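Local atomic coordinates of tryptophanyl-tRNA synthetase (Cryptosporidium parvum Iowa II, PDB entry 3HV0), a protein that probably joins tryptophan to its cognate tRNA at the expense of ATP, as a class I aminoacyl-tRNA synthetase of the parasite's cytoplasm. Residues A[76-81]-A[203-208]; A[112-117]-A[152-157]; A[138-143]-A[372-377]; A[196-201]-A[231-236]. One frame throughout, in Å; residues are numbered along the deposited sequence.

Contact 1 of 4, residues A[76-81]-A[203-208]; sequences YLYTGR and APAFSS. With TRP (tryptophan), chain C.
Tyr76 opens strand 76-81 and reaches the 3-10 and loop segment after helix 192-202. Its hydroxyl gives a hydrogen bond to the carbonyl of Pro204, with OH 2.7 Å from O. The acceptor lies at the ring edge, in the ring plane. The donor sits 33° out of the carbonyl plane of Pro204. CE1 of the same ring rests 3.9 Å from CB of Ser207, whose hydroxyl bonds to the backbone O of Arg217. Leu77 turns to the other face of the sheet, onto helix 93-106. Tyr78 comes back to the face of Tyr76, with CG anti to its backbone N (chi1 159°). CB of Pro204 lies over the centre of one face of its ring, 3.6 Å from the ring centroid, a CH-pi contact. Over the opposite face, toward the rim, stands CZ2 of the bound tryptophan. CB of Ala205 touches Tyr78 CD2 at 4.0 Å. The indole NE1 donates to Tyr78 OH at 3.1 Å, with an angle of 163° at the hydrogen. Gln201 O and Gln113 OE1 lie within bonding range of that hydroxyl; its single proton must be shared between them or go to one. Gly80 CA comes 3.3 Å from CD2 of the ligand, and Arg81 N lies near its CB. This is the tryptophan pocket at the C-terminal end of a parallel strand in the Rossmann-type catalytic domain of class I synthetases.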
# COMPACT_ATOMS: atom_id res chain seq x y z
N TYR A 76 -1.85 15.56 19.20
CA TYR A 76 -1.24 16.03 17.94
C TYR A 76 -2.23 16.40 16.87
O TYR A 76 -3.39 15.98 16.91
CB TYR A 76 -0.23 15.01 17.39
CG TYR A 76 -0.76 13.77 16.69
CD1 TYR A 76 -1.18 12.67 17.43
CD2 TYR A 76 -0.74 13.65 15.30
CE1 TYR A 76 -1.62 11.51 16.82
CE2 TYR A 76 -1.19 12.48 14.68
CZ TYR A 76 -1.62 11.40 15.44
OH TYR A 76 -2.07 10.22 14.86
N LEU A 77 -1.76 17.22 15.93
CA LEU A 77 -2.58 17.67 14.81
C LEU A 77 -2.22 16.86 13.57
O LEU A 77 -1.11 16.46 13.42
CB LEU A 77 -2.35 19.17 14.55
CG LEU A 77 -2.65 20.12 15.73
CD1 LEU A 77 -1.82 21.40 15.71
CD2 LEU A 77 -4.14 20.44 15.79
N TYR A 78 -3.19 16.60 12.71
CA TYR A 78 -2.94 15.98 11.42
C TYR A 78 -3.79 16.67 10.36
O TYR A 78 -5.01 16.76 10.47
CB TYR A 78 -3.24 14.48 11.47
CG TYR A 78 -3.50 13.78 10.14
CD1 TYR A 78 -2.72 14.00 9.02
CD2 TYR A 78 -4.51 12.83 10.03
CE1 TYR A 78 -2.95 13.33 7.84
CE2 TYR A 78 -4.76 12.16 8.85
CZ TYR A 78 -3.97 12.41 7.75
OH TYR A 78 -4.24 11.73 6.56
N THR A 79 -3.11 17.21 9.36
CA THR A 79 -3.79 17.78 8.22
C THR A 79 -3.07 17.34 6.95
O THR A 79 -2.05 16.71 7.04
CB THR A 79 -3.91 19.28 8.34
OG1 THR A 79 -5.05 19.69 7.59
CG2 THR A 79 -2.69 19.98 7.81
N GLY A 80 -3.61 17.66 5.79
CA GLY A 80 -3.02 17.18 4.52
C GLY A 80 -3.32 18.01 3.31
O GLY A 80 -4.02 19.01 3.39
N ARG A 81 -2.74 17.59 2.17
CA ARG A 81 -2.81 18.31 0.91
C ARG A 81 -2.62 17.32 -0.27
O ARG A 81 -1.75 16.47 -0.25
CB ARG A 81 -1.77 19.42 0.95
CG ARG A 81 -1.23 19.90 -0.38
CD ARG A 81 -2.27 20.59 -1.26
NE ARG A 81 -1.71 20.98 -2.55
CZ ARG A 81 -2.42 21.44 -3.57
NH1 ARG A 81 -3.73 21.59 -3.46
NH2 ARG A 81 -1.81 21.76 -4.70
N ALA A 203 -4.71 6.45 8.06
CA ALA A 203 -3.65 5.92 8.92
C ALA A 203 -2.89 6.95 9.80
O ALA A 203 -2.47 6.62 10.91
CB ALA A 203 -2.66 5.07 8.10
N PRO A 204 -2.67 8.17 9.29
CA PRO A 204 -1.98 9.13 10.14
C PRO A 204 -2.82 9.68 11.28
O PRO A 204 -2.27 10.31 12.21
CB PRO A 204 -1.58 10.26 9.17
CG PRO A 204 -1.62 9.64 7.80
CD PRO A 204 -2.71 8.61 7.88
N ALA A 205 -4.14 9.45 11.27
CA ALA A 205 -4.96 9.85 12.44
C ALA A 205 -4.75 8.92 13.66
O ALA A 205 -5.41 9.08 14.68
CB ALA A 205 -6.41 9.94 12.07
N PHE A 206 -3.86 7.93 13.56
CA PHE A 206 -3.50 7.09 14.71
C PHE A 206 -2.04 7.27 15.04
O PHE A 206 -1.21 7.18 14.14
CB PHE A 206 -3.72 5.61 14.45
CG PHE A 206 -5.13 5.23 14.14
CD1 PHE A 206 -6.14 5.52 15.02
CD2 PHE A 206 -5.42 4.51 12.99
CE1 PHE A 206 -7.44 5.16 14.74
CE2 PHE A 206 -6.71 4.14 12.72
CZ PHE A 206 -7.73 4.48 13.58
N SER A 207 -1.74 7.43 16.32
CA SER A 207 -0.40 7.73 16.79
C SER A 207 0.58 6.59 16.56
O SER A 207 1.77 6.82 16.46
CB SER A 207 -0.42 8.07 18.29
OG SER A 207 -0.79 6.95 19.07
N SER A 208 0.06 5.36 16.52
CA SER A 208 0.89 4.23 16.16
C SER A 208 1.65 4.52 14.84
O SER A 208 2.80 4.12 14.70
CB SER A 208 0.08 2.93 16.05
OG SER A 208 -0.88 2.98 14.99
N TRP C . -6.85 14.08 0.07
CA TRP C . -6.79 15.46 0.63
C TRP C . -7.04 16.48 -0.47
O TRP C . -6.88 16.16 -1.66
CB TRP C . -5.46 15.75 1.34
CG TRP C . -5.41 15.25 2.77
CD1 TRP C . -4.73 14.15 3.24
CD2 TRP C . -6.03 15.84 3.92
NE1 TRP C . -4.91 14.02 4.59
CE2 TRP C . -5.71 15.04 5.03
CE3 TRP C . -6.83 16.97 4.11
CZ2 TRP C . -6.16 15.33 6.32
CZ3 TRP C . -7.28 17.25 5.39
CH2 TRP C . -6.95 16.42 6.48
OXT TRP C . -7.42 17.62 -0.16

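Contact 2 of 4, residues A[112-117]-A[152-157]; sequences IQLTDD and TFIFTN. With TRP (tryptophan), chain C.
Ile112 and Ile154 are paired on neighbouring parallel strands, and the backbone N and O of Ile112 are both satisfied across the pair. Ile112 N gives to Phe153 O, and Ile112 O accepts from Phe155 N. Leu114 N gives to Phe155 O at 2.8 Å, and Leu114 O accepts from Asn157 N. The Asn157 side-chain amide bridges Gln113 and Asp117 of the facing segment. Its OD1 accepts from Gln113 NE2 at 2.6 Å, on a lone pair in the carbonyl plane. The two amide planes stand 86° apart. Gln113 reaches this point with its chain extended (chi1 176°, chi2 -176°), and its NE2 also gives to Val200 O. Asn157 ND2 gives a nearly straight bond to Asp117 OD1 at 2.7 Å, met on the syn side. A weak second bond goes to Asp117 OD2, which also bonds to Tyr165 OH of the second subunit. On the sheet face that carries Ile112 and Leu114, Leu114 CD1 packs on Ile154 CG2 at 3.4 Å. Gln113 CA lies over one face of the Phe155 ring, toward its rim. The chemistry implies a buried hydrogen-bonded network in which Asn157 probably helps to position Gln113 beside the bound tryptophan, and which extends through Asp117 to the second subunit.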
# COMPACT_ATOMS: atom_id res chain seq x y z
N ILE A 112 1.83 16.27 8.62
CA ILE A 112 1.23 16.74 7.37
C ILE A 112 1.50 15.77 6.17
O ILE A 112 2.64 15.51 5.83
CB ILE A 112 1.76 18.13 6.99
CG1 ILE A 112 1.56 19.14 8.14
CG2 ILE A 112 1.07 18.66 5.78
CD1 ILE A 112 2.06 20.56 7.86
N GLN A 113 0.44 15.28 5.52
CA GLN A 113 0.55 14.25 4.48
C GLN A 113 0.37 14.82 3.07
O GLN A 113 -0.69 15.39 2.74
CB GLN A 113 -0.49 13.15 4.72
CG GLN A 113 -0.52 12.08 3.63
CD GLN A 113 -1.64 11.04 3.84
OE1 GLN A 113 -2.80 11.40 3.99
NE2 GLN A 113 -1.28 9.76 3.85
N LEU A 114 1.39 14.70 2.23
CA LEU A 114 1.22 15.09 0.85
C LEU A 114 0.87 13.83 0.05
O LEU A 114 1.66 12.92 -0.06
CB LEU A 114 2.47 15.79 0.36
CG LEU A 114 2.43 17.22 0.93
CD1 LEU A 114 3.70 17.60 1.69
CD2 LEU A 114 2.08 18.20 -0.17
N THR A 115 -0.35 13.79 -0.48
CA THR A 115 -0.88 12.58 -1.06
C THR A 115 -0.54 12.41 -2.54
O THR A 115 -1.43 12.35 -3.38
CB THR A 115 -2.42 12.47 -0.86
OG1 THR A 115 -3.13 13.44 -1.64
CG2 THR A 115 -2.76 12.68 0.57
N ASP A 116 0.75 12.29 -2.86
CA ASP A 116 1.13 12.10 -4.29
C ASP A 116 0.56 10.80 -4.91
O ASP A 116 0.34 10.76 -6.10
CB ASP A 116 2.63 12.20 -4.53
CG ASP A 116 3.44 11.55 -3.43
OD1 ASP A 116 3.32 10.35 -3.19
OD2 ASP A 116 4.21 12.23 -2.77
N ASP A 117 0.35 9.77 -4.09
CA ASP A 117 -0.34 8.56 -4.51
C ASP A 117 -1.80 8.78 -4.92
O ASP A 117 -2.22 8.30 -5.97
CB ASP A 117 -0.25 7.48 -3.41
CG ASP A 117 -0.65 7.99 -2.03
OD1 ASP A 117 -1.06 9.15 -1.91
OD2 ASP A 117 -0.54 7.21 -1.05
N THR A 152 6.88 20.09 13.73
CA THR A 152 6.17 19.71 12.52
C THR A 152 6.90 18.66 11.73
O THR A 152 8.09 18.81 11.45
CB THR A 152 5.96 20.92 11.58
OG1 THR A 152 5.36 21.99 12.31
CG2 THR A 152 5.08 20.55 10.38
N PHE A 153 6.16 17.62 11.31
CA PHE A 153 6.68 16.56 10.47
C PHE A 153 5.87 16.48 9.19
O PHE A 153 4.68 16.18 9.21
CB PHE A 153 6.70 15.21 11.21
CG PHE A 153 7.02 14.04 10.32
CD1 PHE A 153 8.19 14.02 9.60
CD2 PHE A 153 6.13 12.99 10.17
CE1 PHE A 153 8.48 12.97 8.74
CE2 PHE A 153 6.43 11.92 9.32
CZ PHE A 153 7.61 11.91 8.61
N ILE A 154 6.51 16.76 8.06
CA ILE A 154 5.84 16.74 6.76
C ILE A 154 6.40 15.55 5.98
O ILE A 154 7.56 15.19 6.16
CB ILE A 154 6.07 18.06 5.99
CG1 ILE A 154 5.83 19.26 6.92
CG2 ILE A 154 5.21 18.11 4.70
CD1 ILE A 154 5.92 20.65 6.26
N PHE A 155 5.56 14.94 5.13
CA PHE A 155 5.97 13.78 4.38
C PHE A 155 5.06 13.50 3.18
O PHE A 155 3.86 13.84 3.18
CB PHE A 155 5.96 12.54 5.30
CG PHE A 155 4.59 12.16 5.82
CD1 PHE A 155 4.11 12.70 7.00
CD2 PHE A 155 3.79 11.26 5.11
CE1 PHE A 155 2.86 12.35 7.47
CE2 PHE A 155 2.55 10.92 5.57
CZ PHE A 155 2.08 11.47 6.75
N THR A 156 5.63 12.87 2.16
CA THR A 156 4.84 12.38 1.04
C THR A 156 4.54 10.90 1.24
O THR A 156 5.34 10.17 1.82
CB THR A 156 5.57 12.53 -0.32
OG1 THR A 156 6.52 11.46 -0.51
CG2 THR A 156 6.24 13.90 -0.44
N ASN A 157 3.40 10.45 0.74
CA ASN A 157 3.06 9.04 0.84
C ASN A 157 4.09 8.15 0.13
O ASN A 157 4.40 7.08 0.61
CB ASN A 157 1.66 8.77 0.32
CG ASN A 157 0.59 9.17 1.29
OD1 ASN A 157 0.83 9.31 2.48
ND2 ASN A 157 -0.61 9.39 0.78
N TRP C . -6.85 14.08 0.07
CA TRP C . -6.79 15.46 0.63
C TRP C . -7.04 16.48 -0.47
O TRP C . -6.88 16.16 -1.66
CB TRP C . -5.46 15.75 1.34
CG TRP C . -5.41 15.25 2.77
CD1 TRP C . -4.73 14.15 3.24
CD2 TRP C . -6.03 15.84 3.92
NE1 TRP C . -4.91 14.02 4.59
CE2 TRP C . -5.71 15.04 5.03
CE3 TRP C . -6.83 16.97 4.11
CZ2 TRP C . -6.16 15.33 6.32
CZ3 TRP C . -7.28 17.25 5.39
CH2 TRP C . -6.95 16.42 6.48
OXT TRP C . -7.42 17.62 -0.16

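Contact 3 of 4, residues A[138-143]-A[372-377]; sequences NMKDII and DVIAKF
Ile143 packs over one face of the Phe377 ring, and this is the tight part of the contact. Its CG1 sits over the ring centre, 3.7 Å from the centroid and 12° off the normal, a CH-pi contact. CG2 and CD1 reach past the ring rim. CG2 comes to CE2 of Phe377 at 3.4 Å, and CD1 lies 3.6 Å from CD2 of the same ring. With CG1 beside the backbone N (chi1 -66°) and CG2 anti to that N, both branches of Ile143 can meet the ring. Met139, one turn earlier, adds a second point. Its chain bends at the sulfur, and CE touches CG2 of Ile374 at 3.6 Å. Both Met139 and Phe377 also touch Ile154 of strand 152-156, so this side faces the sheet. The packing thins toward solvent. CG1 of Val373, a partly exposed residue, stays 4.1 Å from CG2 of Ile143. Lys140 is partly exposed as well. The aliphatic part of its extended chain crosses CD1 of Ile374, with CE at 4.1 Å. Its NZ has a long, weak ion pair with Glu137. The helix segments cross at 79°, with axes 10.8 Å apart. The chemistry implies that the two segments meet through apolar groups, with no polar bond between them, while Lys140 carries its charge to the partly exposed side.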
# COMPACT_ATOMS: atom_id res chain seq x y z
N ASN A 138 4.76 22.11 -3.34
CA ASN A 138 3.69 22.31 -2.35
C ASN A 138 4.19 22.41 -0.91
O ASN A 138 3.68 23.23 -0.15
CB ASN A 138 2.65 21.21 -2.47
CG ASN A 138 1.72 21.38 -3.67
OD1 ASN A 138 0.67 20.75 -3.73
ND2 ASN A 138 2.10 22.23 -4.65
N MET A 139 5.18 21.59 -0.53
CA MET A 139 5.79 21.66 0.81
C MET A 139 6.34 23.03 1.12
O MET A 139 6.21 23.51 2.25
CB MET A 139 6.95 20.68 0.97
CG MET A 139 6.56 19.23 0.94
SD MET A 139 7.82 18.11 1.57
CE MET A 139 8.53 19.15 2.86
N LYS A 140 6.97 23.65 0.13
CA LYS A 140 7.51 25.00 0.28
C LYS A 140 6.40 26.01 0.61
O LYS A 140 6.57 26.87 1.50
CB LYS A 140 8.25 25.45 -1.00
CG LYS A 140 9.47 24.63 -1.34
CD LYS A 140 10.04 25.01 -2.71
CE LYS A 140 11.50 24.55 -2.82
NZ LYS A 140 12.10 24.76 -4.17
N ASP A 141 5.29 25.92 -0.11
CA ASP A 141 4.14 26.77 0.19
C ASP A 141 3.64 26.46 1.60
O ASP A 141 3.20 27.34 2.31
CB ASP A 141 2.99 26.50 -0.77
CG ASP A 141 3.31 26.81 -2.21
OD1 ASP A 141 2.65 26.21 -3.10
OD2 ASP A 141 4.17 27.67 -2.47
N ILE A 142 3.67 25.18 1.97
CA ILE A 142 3.16 24.77 3.28
C ILE A 142 4.07 25.33 4.37
O ILE A 142 3.58 25.95 5.32
CB ILE A 142 2.96 23.26 3.39
CG1 ILE A 142 1.75 22.85 2.54
CG2 ILE A 142 2.75 22.83 4.85
CD1 ILE A 142 1.60 21.37 2.32
N ILE A 143 5.38 25.16 4.21
CA ILE A 143 6.36 25.67 5.19
C ILE A 143 6.32 27.20 5.27
O ILE A 143 6.56 27.78 6.34
CB ILE A 143 7.78 25.18 4.87
CG1 ILE A 143 7.88 23.67 5.04
CG2 ILE A 143 8.82 25.87 5.76
CD1 ILE A 143 9.00 23.04 4.27
N ASP A 372 17.53 22.32 2.51
CA ASP A 372 17.97 22.14 3.87
C ASP A 372 16.85 22.39 4.87
O ASP A 372 16.79 21.75 5.92
CB ASP A 372 19.13 23.06 4.20
CG ASP A 372 19.90 22.59 5.40
OD1 ASP A 372 20.29 21.39 5.39
OD2 ASP A 372 20.11 23.40 6.33
N VAL A 373 15.99 23.35 4.55
CA VAL A 373 14.85 23.65 5.39
C VAL A 373 13.85 22.53 5.26
O VAL A 373 13.33 22.03 6.26
CB VAL A 373 14.21 24.99 5.02
CG1 VAL A 373 12.88 25.13 5.71
CG2 VAL A 373 15.14 26.14 5.39
N ILE A 374 13.60 22.12 4.03
CA ILE A 374 12.69 21.00 3.77
C ILE A 374 13.11 19.80 4.60
O ILE A 374 12.28 19.24 5.31
CB ILE A 374 12.66 20.62 2.29
CG1 ILE A 374 11.90 21.70 1.51
CG2 ILE A 374 12.01 19.26 2.09
CD1 ILE A 374 12.02 21.60 0.01
N ALA A 375 14.39 19.45 4.53
CA ALA A 375 15.00 18.33 5.28
C ALA A 375 14.65 18.33 6.75
O ALA A 375 14.38 17.27 7.31
CB ALA A 375 16.51 18.34 5.11
N LYS A 376 14.64 19.49 7.40
CA LYS A 376 14.24 19.56 8.80
C LYS A 376 12.79 19.10 9.03
O LYS A 376 12.48 18.49 10.05
CB LYS A 376 14.42 20.99 9.35
CG LYS A 376 15.85 21.31 9.75
CD LYS A 376 16.05 22.78 10.00
CE LYS A 376 17.44 23.07 10.50
NZ LYS A 376 17.66 24.56 10.62
N PHE A 377 11.91 19.42 8.08
CA PHE A 377 10.49 19.10 8.18
C PHE A 377 10.24 17.65 7.79
O PHE A 377 9.38 16.96 8.35
CB PHE A 377 9.67 20.03 7.28
CG PHE A 377 9.45 21.40 7.84
CD1 PHE A 377 8.37 21.67 8.65
CD2 PHE A 377 10.31 22.44 7.55
CE1 PHE A 377 8.15 22.93 9.16
CE2 PHE A 377 10.10 23.70 8.06
CZ PHE A 377 9.01 23.94 8.87

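Contact 4 of 4, residues A[196-201]-A[231-236]; sequences AFPAVQ and DPYFRM. With TRP (tryptophan), chain C.
Tyr233 meets Pro198 at its ring edge and Gln201 over one face. Its CG is anti to its own carbonyl carbon (chi1 -60°), which sends the ring across to helix 192-202. CA of Pro198 lies in the ring plane, 3.7 Å from CD2 of Tyr233. The Gln201 side-chain amide is stacked on the ring, with the planes 18° apart. Gln201 leaves its backbone with CG anti to N and bends at chi2, which lays the amide between Tyr233 and the bound tryptophan. Phe197 takes the same first torsion. Its CE2 approaches CE2 of Tyr233 at 4.0 Å, and the two rings are steeply inclined to each other. Met236 curls at its thioether, and SD comes 4.1 Å from CB of Pro198. Phe234 has nearly the same first torsion as Tyr233 but, one residue on, points its ring toward the ligand. CZ2 of the ligand meets that ring at its edge, 3.6 Å from CZ of Phe234. The two helix segments cross at 79°, with axes 9.5 Å apart. Helix 177-184 packs against both through Phe184, and helix 116-122 touches Phe197 and Tyr233. Ala196 and Val200 meet the second subunit, and strand 76-81 lies beside Gln201 and Phe234.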
# COMPACT_ATOMS: atom_id res chain seq x y z
N ALA A 196 -8.34 1.39 -2.52
CA ALA A 196 -7.21 1.17 -1.59
C ALA A 196 -6.68 2.42 -0.87
O ALA A 196 -5.92 2.27 0.08
CB ALA A 196 -6.05 0.49 -2.32
N PHE A 197 -7.06 3.62 -1.32
CA PHE A 197 -6.46 4.85 -0.80
C PHE A 197 -7.03 5.38 0.53
O PHE A 197 -6.29 5.94 1.34
CB PHE A 197 -6.47 6.01 -1.84
CG PHE A 197 -6.02 7.32 -1.23
CD1 PHE A 197 -4.68 7.49 -0.87
CD2 PHE A 197 -6.94 8.31 -0.88
CE1 PHE A 197 -4.27 8.65 -0.23
CE2 PHE A 197 -6.52 9.47 -0.23
CZ PHE A 197 -5.19 9.64 0.10
N PRO A 198 -8.33 5.23 0.78
CA PRO A 198 -8.85 5.76 2.03
C PRO A 198 -8.07 5.35 3.28
O PRO A 198 -7.83 6.19 4.18
CB PRO A 198 -10.26 5.21 2.05
CG PRO A 198 -10.65 5.15 0.64
CD PRO A 198 -9.42 4.79 -0.12
N ALA A 199 -7.63 4.09 3.34
CA ALA A 199 -6.83 3.64 4.49
C ALA A 199 -5.52 4.42 4.60
O ALA A 199 -5.06 4.73 5.69
CB ALA A 199 -6.54 2.17 4.41
N VAL A 200 -4.93 4.77 3.45
CA VAL A 200 -3.70 5.58 3.44
C VAL A 200 -3.91 6.94 4.07
O VAL A 200 -3.05 7.42 4.81
CB VAL A 200 -3.14 5.74 2.02
CG1 VAL A 200 -1.83 6.52 2.02
CG2 VAL A 200 -2.92 4.39 1.40
N GLN A 201 -5.06 7.55 3.82
CA GLN A 201 -5.37 8.84 4.43
C GLN A 201 -5.82 8.74 5.86
O GLN A 201 -5.63 9.66 6.63
CB GLN A 201 -6.46 9.55 3.66
CG GLN A 201 -6.74 10.93 4.21
CD GLN A 201 -7.21 11.90 3.20
OE1 GLN A 201 -7.95 12.80 3.53
NE2 GLN A 201 -6.79 11.74 1.98
N ASP A 231 -14.44 14.85 5.32
CA ASP A 231 -15.09 14.11 6.40
C ASP A 231 -15.24 12.58 6.25
O ASP A 231 -15.04 11.86 7.24
CB ASP A 231 -16.46 14.71 6.69
CG ASP A 231 -17.08 14.14 7.96
OD1 ASP A 231 -16.41 14.19 9.02
OD2 ASP A 231 -18.23 13.62 7.87
N PRO A 232 -15.62 12.08 5.05
CA PRO A 232 -15.78 10.63 4.81
C PRO A 232 -14.63 9.75 5.27
O PRO A 232 -14.88 8.69 5.83
CB PRO A 232 -15.90 10.55 3.28
CG PRO A 232 -16.60 11.80 2.91
CD PRO A 232 -16.12 12.86 3.89
N TYR A 233 -13.40 10.16 5.03
CA TYR A 233 -12.23 9.38 5.46
C TYR A 233 -12.19 9.23 6.97
O TYR A 233 -11.82 8.19 7.46
CB TYR A 233 -10.90 10.04 5.02
CG TYR A 233 -10.75 10.19 3.52
CD1 TYR A 233 -11.07 11.39 2.88
CD2 TYR A 233 -10.27 9.14 2.73
CE1 TYR A 233 -10.93 11.54 1.52
CE2 TYR A 233 -10.15 9.27 1.36
CZ TYR A 233 -10.47 10.48 0.75
OH TYR A 233 -10.33 10.63 -0.61
N PHE A 234 -12.59 10.27 7.69
CA PHE A 234 -12.46 10.28 9.15
C PHE A 234 -13.76 9.84 9.85
O PHE A 234 -13.77 9.55 11.05
CB PHE A 234 -11.98 11.66 9.61
CG PHE A 234 -10.71 12.10 8.91
CD1 PHE A 234 -9.55 11.36 9.06
CD2 PHE A 234 -10.69 13.20 8.06
CE1 PHE A 234 -8.38 11.72 8.40
CE2 PHE A 234 -9.54 13.58 7.42
CZ PHE A 234 -8.38 12.84 7.59
N ARG A 235 -14.85 9.77 9.09
CA ARG A 235 -16.03 9.05 9.55
C ARG A 235 -15.64 7.57 9.61
O ARG A 235 -15.87 6.90 10.60
CB ARG A 235 -17.19 9.26 8.58
CG ARG A 235 -18.55 9.35 9.24
CD ARG A 235 -19.58 9.87 8.25
NE ARG A 235 -20.09 8.78 7.39
CZ ARG A 235 -20.31 8.86 6.07
NH1 ARG A 235 -20.06 9.99 5.39
NH2 ARG A 235 -20.79 7.79 5.43
N MET A 236 -15.04 7.08 8.53
CA MET A 236 -14.64 5.68 8.41
C MET A 236 -13.63 5.26 9.50
O MET A 236 -13.83 4.28 10.20
CB MET A 236 -14.03 5.45 7.02
CG MET A 236 -13.43 4.07 6.80
SD MET A 236 -12.18 4.13 5.52
CE MET A 236 -10.97 5.24 6.29
N TRP C . -6.85 14.08 0.07
CA TRP C . -6.79 15.46 0.63
C TRP C . -7.04 16.48 -0.47
O TRP C . -6.88 16.16 -1.66
CB TRP C . -5.46 15.75 1.34
CG TRP C . -5.41 15.25 2.77
CD1 TRP C . -4.73 14.15 3.24
CD2 TRP C . -6.03 15.84 3.92
NE1 TRP C . -4.91 14.02 4.59
CE2 TRP C . -5.71 15.04 5.03
CE3 TRP C . -6.83 16.97 4.11
CZ2 TRP C . -6.16 15.33 6.32
CZ3 TRP C . -7.28 17.25 5.39
CH2 TRP C . -6.95 16.42 6.48
OXT TRP C . -7.42 17.62 -0.16

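How the contacts relate
All four contacts are largely buried, but only contact 3 keeps a partly exposed margin. Contacts 1, 2 and 4 gather round the bound tryptophan, while contact 3 packs on the sheet face carrying Ile112, Leu114 and Ile154. Contacts 1 and 2 share that sheet, since strands 76-81 and 110-114 are neighbours. Contact 2 is the polar one, with backbone and amide bonds. Contact 1 mixes hydroxyl bonds with ring packing. Contacts 3 and 4 join helices without any hydrogen bond between their segments; contact 4 is rich in aromatic rings, contact 3 in aliphatic chains. Contacts 2 and 4 also reach the second subunit. Arg81 of contact 1 bonds to Asn138 of contact 3.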